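Local coordinates for putative exonuclease (Eubacterium rectale, PDB 3L0A), which is thought to be a hydrolase, possibly an exonuclease of the PDDEXK nuclease superfamily, and binds a zinc ion through four cysteines, at residues M119-L123 / E179-N184; Q93-I97 / A196-P202. All coordinates share one frame; numbering follows the deposited sequence.

Interaction 1 of 2, residues M119-L123 / E179-N184; sequences MTGEL and EIVRQN
Gln183 reaches from helix 170-185 to the backbone of Glu122 on strand 114-123 and holds it with both ends of its amide. Its CG lies anti to the carbonyl carbon (chi1 -59°), and the extended chain carries the amide out to the strand. Gln183 OE1 takes the Glu122 N-H at 3.1 Å, in its carbonyl plane and on a lone pair, in a nearly straight bond (171°). Gln183 NE2 gives a hydrogen to Glu122 O at 2.8 Å. Its other hydrogen goes to Glu179 OE2, and Arg182 braces that carboxylate side-on through NE and NH2. Asn184 ND2 donates to Thr120 O at 3.2 Å, tilted from the carbonyl plane, and also to Ile180 O. A water joins Asn184 OD1 to the Thr120 N-H. Met119, present as selenomethionine, runs past Asn184 in the opposite direction, with Met119 SE 3.4 Å from Asn184 ND2. Ile180 CD1 rests 3.8 Å from Gly121 CA; a CB on this glycine would run into Ile180 CD1 and Gln183 OE1. Leu123 CD2 touches Glu179 CG as the two side chains cross at a slant. Met119 and Gly121 pair with Ile130 and Trp128 of strand 126-136. With an alanine at Gln183, the Glu122 N-H and C=O would probably lose these partners, and the Glu179 carboxylate would be less firmly placed. Side-chain amides thus satisfy strand N-H and C=O groups that point away from strand 126-136.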
loop_
_atom_site.group_PDB
_atom_site.type_symbol
_atom_site.label_atom_id
_atom_site.label_comp_id
_atom_site.label_asym_id
_atom_site.label_seq_id
_atom_site.Cartn_x
_atom_site.Cartn_y
_atom_site.Cartn_z
HETATM N N MSE A 119 38.504 7.798 -6.433
HETATM C CA MSE A 119 39.199 9.011 -6.937
HETATM C C MSE A 119 38.945 10.181 -5.979
HETATM O O MSE A 119 38.040 10.113 -5.149
HETATM C CB MSE A 119 38.724 9.385 -8.355
HETATM C CG MSE A 119 39.301 8.535 -9.445
HETATM SE SE MSE A 119 39.190 9.389 -11.153
HETATM C CE MSE A 119 39.879 7.930 -12.224
ATOM N N THR A 120 39.727 11.248 -6.103
ATOM C CA THR A 120 39.638 12.364 -5.152
ATOM C C THR A 120 39.715 13.688 -5.878
ATOM O O THR A 120 40.284 13.749 -6.971
ATOM C CB THR A 120 40.750 12.229 -4.070
ATOM O OG1 THR A 120 40.202 11.516 -2.959
ATOM C CG2 THR A 120 41.354 13.600 -3.599
ATOM N N GLY A 121 39.138 14.733 -5.270
ATOM C CA GLY A 121 39.138 16.080 -5.858
ATOM C C GLY A 121 38.781 17.243 -4.946
ATOM O O GLY A 121 38.627 17.090 -3.737
ATOM N N GLU A 122 38.676 18.418 -5.560
ATOM C CA GLU A 122 38.377 19.684 -4.868
ATOM C C GLU A 122 37.197 20.308 -5.597
ATOM O O GLU A 122 37.212 20.407 -6.820
ATOM C CB GLU A 122 39.584 20.643 -4.910
ATOM C CG GLU A 122 39.301 22.127 -4.503
ATOM C CD GLU A 122 39.939 22.544 -3.172
ATOM O OE1 GLU A 122 41.160 22.809 -3.146
ATOM O OE2 GLU A 122 39.214 22.629 -2.160
ATOM N N LEU A 123 36.170 20.724 -4.854
ATOM C CA LEU A 123 34.983 21.376 -5.441
ATOM C C LEU A 123 34.299 22.289 -4.454
ATOM O O LEU A 123 33.964 21.873 -3.342
ATOM C CB LEU A 123 33.915 20.363 -5.848
ATOM C CG LEU A 123 33.780 19.911 -7.288
ATOM C CD1 LEU A 123 32.503 19.104 -7.360
ATOM C CD2 LEU A 123 33.772 21.068 -8.283
ATOM N N GLU A 179 32.859 15.275 -12.951
ATOM C CA GLU A 179 33.758 16.374 -12.664
ATOM C C GLU A 179 35.014 15.916 -11.949
ATOM O O GLU A 179 36.094 16.388 -12.297
ATOM C CB GLU A 179 33.032 17.456 -11.845
ATOM C CG GLU A 179 33.895 18.553 -11.199
ATOM C CD GLU A 179 34.787 19.317 -12.174
ATOM O OE1 GLU A 179 34.554 19.290 -13.413
ATOM O OE2 GLU A 179 35.740 19.972 -11.681
ATOM N N ILE A 180 34.906 15.029 -10.962
ATOM C CA ILE A 180 36.101 14.555 -10.235
ATOM C C ILE A 180 37.020 13.747 -11.152
ATOM O O ILE A 180 38.226 13.958 -11.127
ATOM C CB ILE A 180 35.771 13.774 -8.942
ATOM C CG1 ILE A 180 34.967 14.656 -7.969
ATOM C CG2 ILE A 180 37.020 13.314 -8.219
ATOM C CD1 ILE A 180 35.725 15.851 -7.414
ATOM N N VAL A 181 36.452 12.862 -11.983
ATOM C CA VAL A 181 37.223 12.168 -13.037
ATOM C C VAL A 181 37.913 13.212 -13.937
ATOM O O VAL A 181 39.088 13.064 -14.321
ATOM C CB VAL A 181 36.317 11.197 -13.896
ATOM C CG1 VAL A 181 37.050 10.618 -15.095
ATOM C CG2 VAL A 181 35.700 10.025 -13.025
ATOM N N ARG A 182 37.199 14.283 -14.250
ATOM C CA ARG A 182 37.766 15.290 -15.102
ATOM C C ARG A 182 38.963 15.949 -14.441
ATOM O O ARG A 182 39.871 16.310 -15.129
ATOM C CB ARG A 182 36.738 16.340 -15.497
ATOM C CG ARG A 182 37.218 17.249 -16.642
ATOM C CD ARG A 182 36.346 18.503 -16.799
ATOM N NE ARG A 182 36.383 19.288 -15.578
ATOM C CZ ARG A 182 37.402 20.049 -15.191
ATOM N NH1 ARG A 182 38.490 20.184 -15.940
ATOM N NH2 ARG A 182 37.335 20.702 -14.044
ATOM N N GLN A 183 38.978 16.094 -13.120
ATOM C CA GLN A 183 40.127 16.719 -12.442
ATOM C C GLN A 183 41.336 15.774 -12.313
ATOM O O GLN A 183 42.446 16.227 -12.068
ATOM C CB GLN A 183 39.746 17.203 -11.041
ATOM C CG GLN A 183 38.614 18.213 -10.973
ATOM C CD GLN A 183 38.267 18.585 -9.549
ATOM O OE1 GLN A 183 38.958 18.200 -8.615
ATOM N NE2 GLN A 183 37.190 19.335 -9.376
ATOM N N ASN A 184 41.106 14.466 -12.451
ATOM C CA ASN A 184 42.179 13.465 -12.422
ATOM C C ASN A 184 42.642 13.124 -13.824
ATOM O O ASN A 184 43.814 12.953 -14.045
ATOM C CB ASN A 184 41.699 12.158 -11.768
ATOM C CG ASN A 184 41.522 12.268 -10.257
ATOM O OD1 ASN A 184 42.490 12.258 -9.494
ATOM N ND2 ASN A 184 40.286 12.335 -9.824
HETATM O O HOH W 1 42.175 10.900 -7.032
#

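Interaction 2 of 2, residues Q93-I97 / A196-P202; sequences QAEEI and ATKQTEP
Gln93 and Ile97, one turn apart on helix 89-102, face the end of strand 191-197 through different torsions. Gln93 has CG anti to the backbone N (chi1 -180°) and stays extended at chi2, which sends its amide straight out to Lys198. The two side chains cross at about a right angle. Gln93 NE2 lies 2.9 Å from Lys198 O, while Gln93 OE1 sits 3.6 Å from Lys198 CB, beside the start of the aliphatic chain. The lysine chain bends at chi3 and chi4, beyond the carbons CB, CG and CD that lie near the glutamine oxygen.

Ile97 has CG1 anti to its carbonyl carbon (chi1 -63°), and its two branches meet different residues. Ile97 CG2 touches Ala196 CB at 3.6 Å, the closest apolar approach across the two segments. On the other branch, Ile97 CG1 lies 3.8 Å from Thr197 O and Ile97 CD1 lies 4.0 Å from Lys198 CG. Ile97 CG1 also comes within 4.2 Å of Pro202 CG, at the far end of the loop. Ile97 therefore touches both the strand end and the end of the turn that follows it. Val146 of strand 140-147 packs against Ile97 and Lys198, and Ala55 of helix 54-67 touches Lys198.

The loop also meets the second subunit: Glu201 bonds through its backbone to Asp245 and Arg248 of that chain, and Gln199 packs on the same Arg248. Ala196 and Lys198 pair with strand 140-147 by backbone bonds. This is helix 89-102 packed against the C-terminal end of strand 191-197, an inner strand of the mixed sheet, where the chain turns toward strand 204-209. The domain is assigned to the PDDEXK clan, whose core is a mixed sheet flanked by helices.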
loop_
_atom_site.group_PDB
_atom_site.type_symbol
_atom_site.label_atom_id
_atom_site.label_comp_id
_atom_site.label_asym_id
_atom_site.label_seq_id
_atom_site.Cartn_x
_atom_site.Cartn_y
_atom_site.Cartn_z
ATOM N N GLN A 93 16.381 -13.553 -4.723
ATOM C CA GLN A 93 16.040 -12.718 -5.880
ATOM C C GLN A 93 17.238 -11.912 -6.430
ATOM O O GLN A 93 17.406 -11.820 -7.646
ATOM C CB GLN A 93 14.931 -11.742 -5.538
ATOM C CG GLN A 93 14.525 -10.841 -6.734
ATOM C CD GLN A 93 13.432 -9.867 -6.320
ATOM O OE1 GLN A 93 13.604 -9.029 -5.422
ATOM N NE2 GLN A 93 12.295 -9.993 -6.956
ATOM N N ALA A 94 18.044 -11.293 -5.550
ATOM C CA ALA A 94 19.300 -10.674 -6.024
ATOM C C ALA A 94 20.062 -11.587 -6.988
ATOM O O ALA A 94 20.520 -11.134 -8.026
ATOM C CB ALA A 94 20.198 -10.320 -4.866
ATOM N N GLU A 95 20.228 -12.866 -6.669
ATOM C CA GLU A 95 20.945 -13.746 -7.624
ATOM C C GLU A 95 20.166 -13.902 -8.910
ATOM O O GLU A 95 20.763 -14.042 -9.979
ATOM C CB GLU A 95 21.325 -15.117 -7.002
ATOM C CG GLU A 95 22.093 -14.907 -5.667
ATOM C CD GLU A 95 22.972 -16.106 -5.229
ATOM O OE1 GLU A 95 22.678 -17.260 -5.573
ATOM O OE2 GLU A 95 23.956 -15.884 -4.498
ATOM N N GLU A 96 18.840 -13.866 -8.826
ATOM C CA GLU A 96 18.008 -13.930 -10.035
ATOM C C GLU A 96 18.272 -12.741 -10.935
ATOM O O GLU A 96 18.381 -12.867 -12.165
ATOM C CB GLU A 96 16.505 -14.019 -9.713
ATOM C CG GLU A 96 15.967 -15.475 -9.575
ATOM C CD GLU A 96 14.492 -15.566 -9.097
ATOM O OE1 GLU A 96 13.864 -14.517 -8.762
ATOM O OE2 GLU A 96 13.975 -16.712 -9.048
ATOM N N ILE A 97 18.356 -11.586 -10.308
ATOM C CA ILE A 97 18.635 -10.359 -11.035
ATOM C C ILE A 97 20.029 -10.455 -11.654
ATOM O O ILE A 97 20.196 -10.134 -12.819
ATOM C CB ILE A 97 18.565 -9.124 -10.150
ATOM C CG1 ILE A 97 17.151 -8.930 -9.591
ATOM C CG2 ILE A 97 18.980 -7.941 -10.928
ATOM C CD1 ILE A 97 17.085 -7.973 -8.441
ATOM N N ALA A 196 18.529 -2.353 -12.949
ATOM C CA ALA A 196 17.763 -3.600 -12.939
ATOM C C ALA A 196 16.735 -3.486 -11.856
ATOM O O ALA A 196 16.978 -2.822 -10.865
ATOM C CB ALA A 196 18.664 -4.792 -12.704
ATOM N N THR A 197 15.569 -4.102 -12.054
ATOM C CA THR A 197 14.515 -4.008 -11.077
ATOM C C THR A 197 14.187 -5.325 -10.402
ATOM O O THR A 197 14.530 -6.421 -10.871
ATOM C CB THR A 197 13.269 -3.505 -11.701
ATOM O OG1 THR A 197 12.785 -4.495 -12.610
ATOM C CG2 THR A 197 13.550 -2.237 -12.480
ATOM N N LYS A 198 13.524 -5.173 -9.267
ATOM C CA LYS A 198 13.086 -6.281 -8.451
ATOM C C LYS A 198 11.716 -6.787 -8.838
ATOM O O LYS A 198 11.172 -7.529 -8.111
ATOM C CB LYS A 198 13.117 -5.858 -6.982
ATOM C CG LYS A 198 14.546 -5.474 -6.545
ATOM C CD LYS A 198 14.670 -4.991 -5.069
ATOM C CE LYS A 198 14.214 -3.563 -4.854
ATOM N NZ LYS A 198 14.996 -2.889 -3.783
ATOM N N GLN A 199 11.180 -6.418 -10.006
ATOM C CA GLN A 199 9.913 -6.954 -10.480
ATOM C C GLN A 199 10.150 -8.423 -10.671
ATOM O O GLN A 199 11.289 -8.891 -10.634
ATOM C CB GLN A 199 9.450 -6.283 -11.778
ATOM C CG GLN A 199 8.936 -4.841 -11.650
ATOM C CD GLN A 199 9.377 -3.926 -12.823
ATOM O OE1 GLN A 199 10.552 -3.663 -12.977
ATOM N NE2 GLN A 199 8.431 -3.441 -13.625
ATOM N N THR A 200 9.080 -9.170 -10.899
ATOM C CA THR A 200 9.184 -10.632 -10.959
ATOM C C THR A 200 9.923 -11.193 -12.211
ATOM O O THR A 200 10.543 -12.248 -12.131
ATOM C CB THR A 200 7.801 -11.330 -10.673
ATOM O OG1 THR A 200 7.662 -12.451 -11.559
ATOM C CG2 THR A 200 6.575 -10.332 -10.757
ATOM N N GLU A 201 9.796 -10.529 -13.370
ATOM C CA GLU A 201 10.817 -10.584 -14.425
ATOM C C GLU A 201 11.479 -9.221 -14.365
ATOM O O GLU A 201 10.836 -8.222 -14.599
ATOM C CB GLU A 201 10.208 -10.786 -15.792
ATOM C CG GLU A 201 9.802 -12.222 -16.086
ATOM C CD GLU A 201 10.979 -13.133 -16.270
ATOM O OE1 GLU A 201 12.083 -12.653 -16.630
ATOM O OE2 GLU A 201 10.792 -14.348 -16.076
ATOM N N PRO A 202 12.753 -9.165 -13.979
ATOM C CA PRO A 202 13.415 -7.888 -13.869
ATOM C C PRO A 202 13.427 -7.092 -15.179
ATOM O O PRO A 202 13.632 -7.646 -16.242
ATOM C CB PRO A 202 14.841 -8.267 -13.473
ATOM C CG PRO A 202 14.748 -9.663 -12.960
ATOM C CD PRO A 202 13.618 -10.286 -13.571
#

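Interactions 1 and 2 reach the same mixed sheet on opposite sides of the chain's centre, with their own centres about 34 Å apart. Both are partly buried, and both lie away from the zinc site. Helix 170-185 of interaction 1 leads along the chain to strand 191-197 of interaction 2, so consecutive elements serve the two contacts. Their chemistry differs. Residues 119-123 and 179-184 are joined largely by side-chain amides bonded to strand backbone, with apolar contacts beside them. Residues 93-97 and 196-202 meet through a buried isoleucine and a glutamine laid across a lysine chain. Only interaction 2 borders another subunit; no other chain touches the segments of interaction 1.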